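Local coordinates for protein cypemycin cysteine dehydrogenase (decarboxylating) (Streptomyces sp, PDB 6JDD) that catalyses the flavin-dependent oxidative decarboxylation of the C-terminal cysteine of the cypemycin precursor peptide, a step in making its aminovinyl-cysteine group, at residues 79-90 and 111-119. Residues are numbered along the deposited sequence; the frame is centred on the assembly and turned at random.
Sequences VNSGKSGASECF and PALMMLQLT. With FAD (flavin-adenine dinucleotide), chain B.
The F90 ring carries T119 CG2 over one face, while M115 and L116 of helix 111-118 reach it obliquely; T119 follows directly after the helix, its OG1 3.3 Å from F90 CE1. The sulfur of M115 lies 4.9 Å from the centre of the F90 ring and well off its normal, a Met-aromatic contact that suits a long, polarisable side chain. With CG anti to the backbone N (chi1 -178°), M115 runs extended to SD, then bends to set CE against the ring. L116 and F90 run alongside in opposite directions, the leucine's branched tip putting CD2 3.8 Å from F90 CB. A leucine in place of F90 would probably leave T119 CG2 without a ring face beneath it and M115 SD without its aromatic partner.

The other flat group, the amide of N80, has OD1 3.4 Å from M114 CG, whereas its ND2 faces the flavin. M114, bent at chi2 and chi3, brings its CE to 3.4 Å from N1 of the FAD. Between these ends the backbones come close at G82, whose CA is 3.4 Å from M115 O in a CA-H...O contact; a side chain here would clash with the helix end, and the positive phi also suits glycine. L118 packs over this backbone, its CB 3.5 Å from G82 CA and CD1 against the N80 carbonyl. Threonine suits 119 because its hydroxyl shares a water with G82 O and is hydrogen-bonded to A121 N. Compact, branched V79 fits between M115 CB and the ring of P111, a proline tolerated in the helix's first turn (V79 CG2 to P111 CB 3.9 Å).

Thus the segment entering strand 90-95, between central neighbours 10-15 and 123-127 of the parallel sheet, lies along helix 111-118, and M115 also touches H12 and W66. P130 of the second subunit packs on N80 and M114; other residues of that subunit, among them T45, hydrogen-bond this FAD.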
loop_
_atom_site.group_PDB
_atom_site.type_symbol
_atom_site.label_atom_id
_atom_site.label_comp_id
_atom_site.label_asym_id
_atom_site.label_seq_id
_atom_site.Cartn_x
_atom_site.Cartn_y
_atom_site.Cartn_z
ATOM N N VAL A 79 -23.370 3.425 -24.276
ATOM C CA VAL A 79 -22.934 4.851 -24.206
ATOM C C VAL A 79 -22.268 5.232 -25.544
ATOM O O VAL A 79 -22.409 6.383 -25.951
ATOM C CB VAL A 79 -22.045 5.179 -22.983
ATOM C CG1 VAL A 79 -22.720 4.811 -21.667
ATOM C CG2 VAL A 79 -20.650 4.566 -23.066
ATOM N N ASN A 80 -21.568 4.330 -26.223
ATOM C CA ASN A 80 -20.835 4.666 -27.482
ATOM C C ASN A 80 -21.826 4.774 -28.662
ATOM O O ASN A 80 -21.362 5.062 -29.761
ATOM C CB ASN A 80 -19.661 3.703 -27.708
ATOM C CG ASN A 80 -18.414 4.117 -26.941
ATOM O OD1 ASN A 80 -17.954 5.250 -27.050
ATOM N ND2 ASN A 80 -17.837 3.204 -26.169
ATOM N N SER A 81 -23.138 4.601 -28.450
ATOM C CA SER A 81 -24.200 4.874 -29.461
ATOM C C SER A 81 -25.181 5.913 -28.954
ATOM O O SER A 81 -26.285 6.016 -29.535
ATOM C CB SER A 81 -24.965 3.660 -29.774
ATOM O OG SER A 81 -24.077 2.569 -29.793
ATOM N N GLY A 82 -24.846 6.590 -27.865
ATOM C CA GLY A 82 -25.700 7.656 -27.320
ATOM C C GLY A 82 -26.926 7.119 -26.628
ATOM O O GLY A 82 -27.936 7.822 -26.601
ATOM N N LYS A 83 -26.817 5.946 -26.018
ATOM C CA LYS A 83 -27.959 5.336 -25.303
ATOM C C LYS A 83 -27.588 5.018 -23.854
ATOM O O LYS A 83 -26.381 4.950 -23.511
ATOM C CB LYS A 83 -28.422 4.100 -26.064
ATOM C CG LYS A 83 -28.712 4.353 -27.532
ATOM C CD LYS A 83 -29.829 3.492 -28.068
ATOM C CE LYS A 83 -29.385 2.537 -29.159
ATOM N NZ LYS A 83 -29.843 3.007 -30.469
ATOM N N SER A 84 -28.629 4.866 -23.040
ATOM C CA SER A 84 -28.586 4.336 -21.655
ATOM C C SER A 84 -29.780 3.398 -21.513
ATOM O O SER A 84 -30.890 3.876 -21.299
ATOM C CB SER A 84 -28.628 5.438 -20.630
ATOM O OG SER A 84 -28.741 4.886 -19.323
ATOM N N GLY A 85 -29.551 2.104 -21.713
ATOM C CA GLY A 85 -30.636 1.103 -21.769
ATOM C C GLY A 85 -31.661 1.494 -22.825
ATOM O O GLY A 85 -31.273 1.666 -23.985
ATOM N N ALA A 86 -32.921 1.659 -22.431
ATOM C CA ALA A 86 -33.982 2.209 -23.305
ATOM C C ALA A 86 -34.438 3.584 -22.812
ATOM O O ALA A 86 -35.628 3.891 -23.011
ATOM C CB ALA A 86 -35.142 1.267 -23.366
ATOM N N SER A 87 -33.549 4.386 -22.214
ATOM C CA SER A 87 -33.865 5.785 -21.792
ATOM C C SER A 87 -34.383 6.593 -22.992
ATOM O O SER A 87 -33.768 6.525 -24.090
ATOM C CB SER A 87 -32.704 6.511 -21.165
ATOM O OG SER A 87 -32.161 5.767 -20.115
ATOM N N GLU A 88 -35.459 7.339 -22.758
ATOM C CA GLU A 88 -36.125 8.183 -23.772
ATOM C C GLU A 88 -35.842 9.663 -23.506
ATOM O O GLU A 88 -36.192 10.513 -24.342
ATOM C CB GLU A 88 -37.630 7.916 -23.740
ATOM C CG GLU A 88 -37.968 6.520 -24.242
ATOM C CD GLU A 88 -39.441 6.191 -24.136
ATOM O OE1 GLU A 88 -40.205 6.998 -24.672
ATOM O OE2 GLU A 88 -39.807 5.166 -23.489
ATOM N N CYS A 89 -35.273 9.997 -22.362
ATOM C CA CYS A 89 -34.710 11.351 -22.174
ATOM C C CYS A 89 -33.519 11.278 -21.219
ATOM O O CYS A 89 -33.274 10.226 -20.641
ATOM C CB CYS A 89 -35.804 12.307 -21.734
ATOM S SG CYS A 89 -36.240 12.124 -19.990
ATOM N N PHE A 90 -32.777 12.369 -21.127
ATOM C CA PHE A 90 -31.534 12.489 -20.333
ATOM C C PHE A 90 -31.603 13.786 -19.543
ATOM O O PHE A 90 -31.778 14.829 -20.140
ATOM C CB PHE A 90 -30.310 12.475 -21.239
ATOM C CG PHE A 90 -30.093 11.166 -21.932
ATOM C CD1 PHE A 90 -30.821 10.829 -23.053
ATOM C CD2 PHE A 90 -29.191 10.253 -21.428
ATOM C CE1 PHE A 90 -30.627 9.611 -23.679
ATOM C CE2 PHE A 90 -28.981 9.043 -22.072
ATOM C CZ PHE A 90 -29.703 8.722 -23.193
ATOM N N PRO A 111 -17.645 8.584 -20.189
ATOM C CA PRO A 111 -18.632 7.852 -20.986
ATOM C C PRO A 111 -20.005 8.517 -21.012
ATOM O O PRO A 111 -20.642 8.371 -21.978
ATOM C CB PRO A 111 -18.648 6.487 -20.270
ATOM C CG PRO A 111 -18.083 6.774 -18.897
ATOM C CD PRO A 111 -17.028 7.813 -19.111
ATOM N N ALA A 112 -20.420 9.201 -19.937
ATOM C CA ALA A 112 -21.687 9.972 -19.888
ATOM C C ALA A 112 -21.606 11.110 -20.905
ATOM O O ALA A 112 -22.581 11.410 -21.552
ATOM C CB ALA A 112 -22.012 10.504 -18.515
ATOM N N LEU A 113 -20.446 11.727 -21.056
ATOM C CA LEU A 113 -20.360 12.827 -22.040
ATOM C C LEU A 113 -20.355 12.274 -23.463
ATOM O O LEU A 113 -20.948 12.912 -24.299
ATOM C CB LEU A 113 -19.225 13.792 -21.705
ATOM C CG LEU A 113 -19.761 15.121 -21.188
ATOM C CD1 LEU A 113 -19.670 15.219 -19.687
ATOM C CD2 LEU A 113 -19.115 16.302 -21.863
ATOM N N MET A 114 -19.708 11.137 -23.708
ATOM C CA MET A 114 -19.825 10.491 -25.036
ATOM C C MET A 114 -21.324 10.293 -25.311
ATOM O O MET A 114 -21.798 10.694 -26.352
ATOM C CB MET A 114 -19.059 9.159 -25.076
ATOM C CG MET A 114 -19.186 8.381 -26.383
ATOM S SD MET A 114 -18.274 9.197 -27.688
ATOM C CE MET A 114 -16.626 8.542 -27.382
ATOM N N MET A 115 -22.016 9.724 -24.327
ATOM C CA MET A 115 -23.446 9.380 -24.405
ATOM C C MET A 115 -24.249 10.637 -24.732
ATOM O O MET A 115 -25.033 10.598 -25.660
ATOM C CB MET A 115 -23.844 8.786 -23.062
ATOM C CG MET A 115 -25.277 8.332 -22.996
ATOM S SD MET A 115 -25.654 7.719 -21.352
ATOM C CE MET A 115 -25.635 9.217 -20.379
ATOM N N LEU A 116 -24.024 11.728 -24.006
ATOM C CA LEU A 116 -24.795 12.971 -24.168
ATOM C C LEU A 116 -24.440 13.617 -25.526
ATOM O O LEU A 116 -25.311 14.243 -26.113
ATOM C CB LEU A 116 -24.529 13.910 -22.987
ATOM C CG LEU A 116 -25.093 13.444 -21.648
ATOM C CD1 LEU A 116 -24.803 14.435 -20.553
ATOM C CD2 LEU A 116 -26.574 13.196 -21.720
ATOM N N GLN A 117 -23.191 13.486 -26.005
ATOM C CA GLN A 117 -22.829 13.972 -27.353
ATOM C C GLN A 117 -23.622 13.184 -28.410
ATOM O O GLN A 117 -24.001 13.797 -29.421
ATOM C CB GLN A 117 -21.329 13.832 -27.660
ATOM C CG GLN A 117 -20.370 14.751 -26.871
ATOM C CD GLN A 117 -20.659 16.234 -26.933
ATOM O OE1 GLN A 117 -21.301 16.721 -27.872
ATOM N NE2 GLN A 117 -20.183 16.964 -25.923
ATOM N N LEU A 118 -23.863 11.886 -28.240
ATOM C CA LEU A 118 -24.350 11.049 -29.358
ATOM C C LEU A 118 -25.876 10.935 -29.323
ATOM O O LEU A 118 -26.489 10.597 -30.344
ATOM C CB LEU A 118 -23.673 9.676 -29.318
ATOM C CG LEU A 118 -22.156 9.665 -29.480
ATOM C CD1 LEU A 118 -21.649 8.252 -29.442
ATOM C CD2 LEU A 118 -21.749 10.291 -30.777
ATOM N N THR A 119 -26.510 11.223 -28.206
ATOM C CA THR A 119 -27.968 10.999 -28.123
ATOM C C THR A 119 -28.670 12.006 -29.045
ATOM O O THR A 119 -28.183 13.149 -29.187
ATOM C CB THR A 119 -28.479 11.041 -26.685
ATOM O OG1 THR A 119 -29.858 10.672 -26.698
ATOM C CG2 THR A 119 -28.318 12.409 -26.066
HETATM P PA FAD B . -6.375 10.537 -22.866
HETATM O O1A FAD B . -5.018 11.126 -22.658
HETATM O O2A FAD B . -6.630 9.155 -22.365
HETATM O O5B FAD B . -7.483 11.532 -22.268
HETATM C C5B FAD B . -7.904 11.355 -20.892
HETATM C C4B FAD B . -8.460 12.658 -20.370
HETATM O O4B FAD B . -7.838 12.963 -19.096
HETATM C C3B FAD B . -8.225 13.891 -21.253
HETATM O O3B FAD B . -9.335 14.780 -21.203
HETATM C C2B FAD B . -6.976 14.516 -20.626
HETATM O O2B FAD B . -6.871 15.900 -20.880
HETATM C C1B FAD B . -7.220 14.229 -19.149
HETATM N N9A FAD B . -6.000 14.174 -18.353
HETATM C C8A FAD B . -4.834 14.870 -18.556
HETATM N N7A FAD B . -3.918 14.593 -17.656
HETATM C C5A FAD B . -4.519 13.662 -16.817
HETATM C C6A FAD B . -4.068 12.979 -15.671
HETATM N N6A FAD B . -2.854 13.132 -15.148
HETATM N N1A FAD B . -4.931 12.120 -15.079
HETATM C C2A FAD B . -6.151 11.969 -15.610
HETATM N N3A FAD B . -6.684 12.555 -16.680
HETATM C C4A FAD B . -5.803 13.399 -17.241
HETATM N N1 FAD B . -13.736 7.117 -28.341
HETATM C C2 FAD B . -13.673 7.469 -29.646
HETATM O O2 FAD B . -13.585 8.653 -29.980
HETATM N N3 FAD B . -13.703 6.546 -30.643
HETATM C C4 FAD B . -13.800 5.201 -30.386
HETATM O O4 FAD B . -13.824 4.405 -31.314
HETATM C C4X FAD B . -13.868 4.794 -29.039
HETATM N N5 FAD B . -13.961 3.516 -28.776
HETATM C C5X FAD B . -14.025 3.146 -27.458
HETATM C C6 FAD B . -14.124 1.777 -27.156
HETATM C C7 FAD B . -14.194 1.332 -25.857
HETATM C C7M FAD B . -14.300 -0.143 -25.569
HETATM C C8 FAD B . -14.164 2.272 -24.797
HETATM C C8M FAD B . -14.238 1.810 -23.365
HETATM C C9 FAD B . -14.066 3.620 -25.081
HETATM C C9A FAD B . -13.995 4.082 -26.406
HETATM N N10 FAD B . -13.896 5.435 -26.728
HETATM C C10 FAD B . -13.830 5.838 -28.049
HETATM C "C1'" FAD B . -13.862 6.443 -25.654
HETATM C "C2'" FAD B . -12.454 6.933 -25.375
HETATM O "O2'" FAD B . -11.672 5.869 -24.842
HETATM C "C3'" FAD B . -12.464 8.100 -24.385
HETATM O "O3'" FAD B . -13.058 9.237 -25.003
HETATM C "C4'" FAD B . -11.075 8.479 -23.867
HETATM O "O4'" FAD B . -11.189 9.557 -22.936
HETATM C "C5'" FAD B . -10.132 8.876 -24.979
HETATM O "O5'" FAD B . -8.902 9.400 -24.408
HETATM P P FAD B . -7.645 9.670 -25.367
HETATM O O1P FAD B . -8.108 10.470 -26.539
HETATM O O2P FAD B . -6.950 8.370 -25.609
HETATM O O3P FAD B . -6.727 10.591 -24.429
HETATM O O HOH W 1 -30.581 7.913 -26.843
#